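Local coordinates for protein glucose-6-phosphate isomerase (Plasmodium falciparum, PDB 3QKI) that probably catalyses the reversible conversion of alpha-D-glucose 6-phosphate to beta-D-fructose 6-phosphate, the second step of glycolysis, at residues E345-A350 and Y533-V538. Numbering follows the deposited sequence.
Sequences EHFLHA and YESRIV
Phe347, near the C-terminal end of helix 330-349, lays one face of its ring on Ser535 of helix 523-543, which follows strand 513-518 of the mixed sheet. The main interaction is a CH-pi contact: Ser535 CB stands 3.5 Å from the ring centroid, 17° off the normal. With CG anti to the backbone N (chi1 177°), the Phe347 ring reaches across, offering a broad apolar face to a small side chain. Serine suits this place because its shortness lets the helices approach, the CA atoms of Phe347 and Ser535 being 6.7 Å apart. Two oxygens lie over the same face as CB but beyond the rim, in van der Waals contact: Ser535 OG is 3.4 Å from Phe347 CD2, and Ser535 O is 3.3 Å from Phe347 CZ. A chi1 of -58° turns the hydroxyl back to hydrogen-bond with Ser531 O, one turn earlier. Apolar packing is lighter: a branched methyl, Val538 CG1, fills in at the ring edge, 4.2 Å from Phe347 CZ. Val94 and Val358 also touch Phe347. Away from the substrate-binding residues, the two helices meet in this buried interior through dispersion and weak CH-pi attraction, held by fit rather than by directional polar bonds.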
ATOM      1  N   GLU A 345      23.223  16.768  -8.760  1.00 13.07           N
ATOM      2  CA  GLU A 345      24.278  17.795  -8.624  1.00 13.84           C
ATOM      3  C   GLU A 345      24.269  18.440  -7.250  1.00 18.11           C
ATOM      4  O   GLU A 345      25.331  18.652  -6.656  1.00 19.19           O
ATOM      5  CB  GLU A 345      24.154  18.861  -9.730  1.00 15.32           C
ATOM      6  CG  GLU A 345      24.496  18.326 -11.110  1.00 21.05           C
ATOM      7  CD  GLU A 345      25.985  18.208 -11.387  1.00 39.86           C
ATOM      8  OE1 GLU A 345      26.653  19.261 -11.455  1.00 46.70           O
ATOM      9  OE2 GLU A 345      26.475  17.071 -11.568  1.00 35.26           O
ATOM     10  N   HIS A 346      23.065  18.696  -6.712  1.00 15.27           N
ATOM     11  CA  HIS A 346      22.885  19.246  -5.372  1.00 13.23           C
ATOM     12  C   HIS A 346      23.413  18.229  -4.348  1.00 18.05           C
ATOM     13  O   HIS A 346      24.207  18.582  -3.465  1.00 18.17           O
ATOM     14  CB  HIS A 346      21.384  19.537  -5.104  1.00 13.16           C
ATOM     15  CG  HIS A 346      21.099  19.886  -3.689  1.00 15.57           C
ATOM     16  ND1 HIS A 346      21.394  21.145  -3.179  1.00 16.67           N
ATOM     17  CD2 HIS A 346      20.591  19.119  -2.696  1.00 17.45           C
ATOM     18  CE1 HIS A 346      21.046  21.114  -1.904  1.00 16.04           C
ATOM     19  NE2 HIS A 346      20.555  19.916  -1.563  1.00 16.86           N
ATOM     20  N   PHE A 347      22.994  16.968  -4.487  1.00 12.66           N
ATOM     21  CA  PHE A 347      23.422  15.895  -3.587  1.00 12.84           C
ATOM     22  C   PHE A 347      24.966  15.757  -3.545  1.00 16.39           C
ATOM     23  O   PHE A 347      25.561  15.630  -2.473  1.00 14.86           O
ATOM     24  CB  PHE A 347      22.782  14.569  -4.029  1.00 12.80           C
ATOM     25  CG  PHE A 347      23.180  13.333  -3.250  1.00 12.07           C
ATOM     26  CD1 PHE A 347      23.238  13.353  -1.855  1.00 13.57           C
ATOM     27  CD2 PHE A 347      23.377  12.127  -3.898  1.00  9.10           C
ATOM     28  CE1 PHE A 347      23.561  12.203  -1.140  1.00 13.87           C
ATOM     29  CE2 PHE A 347      23.660  10.963  -3.180  1.00 11.97           C
ATOM     30  CZ  PHE A 347      23.716  10.996  -1.806  1.00 11.71           C
ATOM     31  N   LEU A 348      25.600  15.786  -4.715  1.00 14.80           N
ATOM     32  CA  LEU A 348      27.046  15.632  -4.795  1.00 14.29           C
ATOM     33  C   LEU A 348      27.813  16.839  -4.249  1.00 18.59           C
ATOM     34  O   LEU A 348      28.816  16.663  -3.542  1.00 18.15           O
ATOM     35  CB  LEU A 348      27.447  15.381  -6.261  1.00 13.99           C
ATOM     36  CG  LEU A 348      28.947  15.272  -6.575  1.00 17.02           C
ATOM     37  CD1 LEU A 348      29.567  14.020  -5.922  1.00 16.89           C
ATOM     38  CD2 LEU A 348      29.175  15.230  -8.088  1.00 19.78           C
ATOM     39  N   HIS A 349      27.394  18.045  -4.633  1.00 15.01           N
ATOM     40  CA  HIS A 349      28.120  19.273  -4.338  1.00 15.01           C
ATOM     41  C   HIS A 349      27.760  20.070  -3.088  1.00 21.09           C
ATOM     42  O   HIS A 349      28.659  20.714  -2.534  1.00 21.15           O
ATOM     43  CB  HIS A 349      28.145  20.181  -5.575  1.00 15.84           C
ATOM     44  CG  HIS A 349      28.818  19.560  -6.755  1.00 19.85           C
ATOM     45  ND1 HIS A 349      30.184  19.323  -6.766  1.00 22.13           N
ATOM     46  CD2 HIS A 349      28.294  19.125  -7.920  1.00 21.68           C
ATOM     47  CE1 HIS A 349      30.442  18.764  -7.943  1.00 21.60           C
ATOM     48  NE2 HIS A 349      29.342  18.648  -8.679  1.00 21.51           N
ATOM     49  N   ALA A 350      26.486  20.095  -2.653  1.00 19.14           N
ATOM     50  CA  ALA A 350      26.109  20.907  -1.486  1.00 19.31           C
ATOM     51  C   ALA A 350      26.824  20.488  -0.219  1.00 24.21           C
ATOM     52  O   ALA A 350      26.970  19.284   0.022  1.00 22.90           O
ATOM     53  CB  ALA A 350      24.593  20.875  -1.262  1.00 19.67           C
ATOM     54  N   TYR A 533      14.795  11.000  -3.174  1.00 13.09           N
ATOM     55  CA  TYR A 533      14.693   9.728  -2.461  1.00 12.88           C
ATOM     56  C   TYR A 533      15.809   8.750  -2.836  1.00 14.85           C
ATOM     57  O   TYR A 533      16.351   8.087  -1.938  1.00 14.52           O
ATOM     58  CB  TYR A 533      13.278   9.110  -2.583  1.00 13.56           C
ATOM     59  CG  TYR A 533      12.335   9.714  -1.570  1.00 14.67           C
ATOM     60  CD1 TYR A 533      11.757  10.968  -1.783  1.00 14.14           C
ATOM     61  CD2 TYR A 533      12.109   9.092  -0.343  1.00 15.65           C
ATOM     62  CE1 TYR A 533      10.960  11.576  -0.809  1.00 13.59           C
ATOM     63  CE2 TYR A 533      11.308   9.693   0.637  1.00 15.51           C
ATOM     64  CZ  TYR A 533      10.724  10.926   0.392  1.00 19.91           C
ATOM     65  OH  TYR A 533       9.927  11.522   1.349  1.00 18.01           O
ATOM     66  N   GLU A 534      16.204   8.701  -4.128  1.00 10.46           N
ATOM     67  CA  GLU A 534      17.332   7.827  -4.534  1.00 11.69           C
ATOM     68  C   GLU A 534      18.612   8.311  -3.806  1.00 14.96           C
ATOM     69  O   GLU A 534      19.339   7.499  -3.233  1.00 15.81           O
ATOM     70  CB  GLU A 534      17.563   7.860  -6.062  1.00 13.47           C
ATOM     71  CG  GLU A 534      16.500   7.156  -6.900  1.00 22.24           C
ATOM     72  CD  GLU A 534      16.804   7.108  -8.390  1.00 30.99           C
ATOM     73  OE1 GLU A 534      17.734   7.820  -8.839  1.00 19.69           O
ATOM     74  OE2 GLU A 534      16.142   6.324  -9.108  1.00 15.32           O
ATOM     75  N   SER A 535      18.815   9.636  -3.750  1.00 12.62           N
ATOM     76  CA  SER A 535      19.958  10.241  -3.053  1.00 12.07           C
ATOM     77  C   SER A 535      19.882   9.964  -1.548  1.00 15.94           C
ATOM     78  O   SER A 535      20.882   9.558  -0.964  1.00 16.39           O
ATOM     79  CB  SER A 535      20.023  11.738  -3.317  1.00 13.86           C
ATOM     80  OG  SER A 535      20.110  12.019  -4.700  1.00 17.59           O
ATOM     81  N   ARG A 536      18.694  10.145  -0.928  1.00 11.93           N
ATOM     82  CA  ARG A 536      18.487   9.894   0.496  1.00 11.95           C
ATOM     83  C   ARG A 536      18.851   8.467   0.860  1.00 15.85           C
ATOM     84  O   ARG A 536      19.539   8.268   1.854  1.00 14.95           O
ATOM     85  CB  ARG A 536      17.022  10.225   0.903  1.00 13.98           C
ATOM     86  CG  ARG A 536      16.663   9.956   2.366  1.00 21.64           C
ATOM     87  CD  ARG A 536      15.954   8.620   2.491  1.00 28.14           C
ATOM     88  NE  ARG A 536      15.355   8.384   3.811  1.00 28.66           N
ATOM     89  CZ  ARG A 536      14.143   8.802   4.169  1.00 30.86           C
ATOM     90  NH1 ARG A 536      13.408   9.526   3.337  1.00 18.79           N
ATOM     91  NH2 ARG A 536      13.665   8.511   5.369  1.00 17.86           N
ATOM     92  N   ILE A 537      18.397   7.472   0.051  1.00 13.49           N
ATOM     93  CA  ILE A 537      18.693   6.054   0.295  1.00 13.41           C
ATOM     94  C   ILE A 537      20.185   5.729   0.179  1.00 14.91           C
ATOM     95  O   ILE A 537      20.726   5.022   1.037  1.00 16.01           O
ATOM     96  CB  ILE A 537      17.746   5.128  -0.508  1.00 16.73           C
ATOM     97  CG1 ILE A 537      16.324   5.143   0.131  1.00 19.04           C
ATOM     98  CG2 ILE A 537      18.273   3.715  -0.657  1.00 17.25           C
ATOM     99  CD1 ILE A 537      16.253   4.927   1.745  1.00 31.17           C
ATOM    100  N   VAL A 538      20.853   6.292  -0.832  1.00 10.29           N
ATOM    101  CA  VAL A 538      22.287   6.118  -1.027  1.00 10.59           C
ATOM    102  C   VAL A 538      23.048   6.710   0.198  1.00 13.27           C
ATOM    103  O   VAL A 538      23.907   6.033   0.755  1.00 13.16           O
ATOM    104  CB  VAL A 538      22.758   6.715  -2.381  1.00 13.41           C
ATOM    105  CG1 VAL A 538      24.272   6.901  -2.419  1.00 12.16           C
ATOM    106  CG2 VAL A 538      22.279   5.862  -3.550  1.00 13.55           C
TER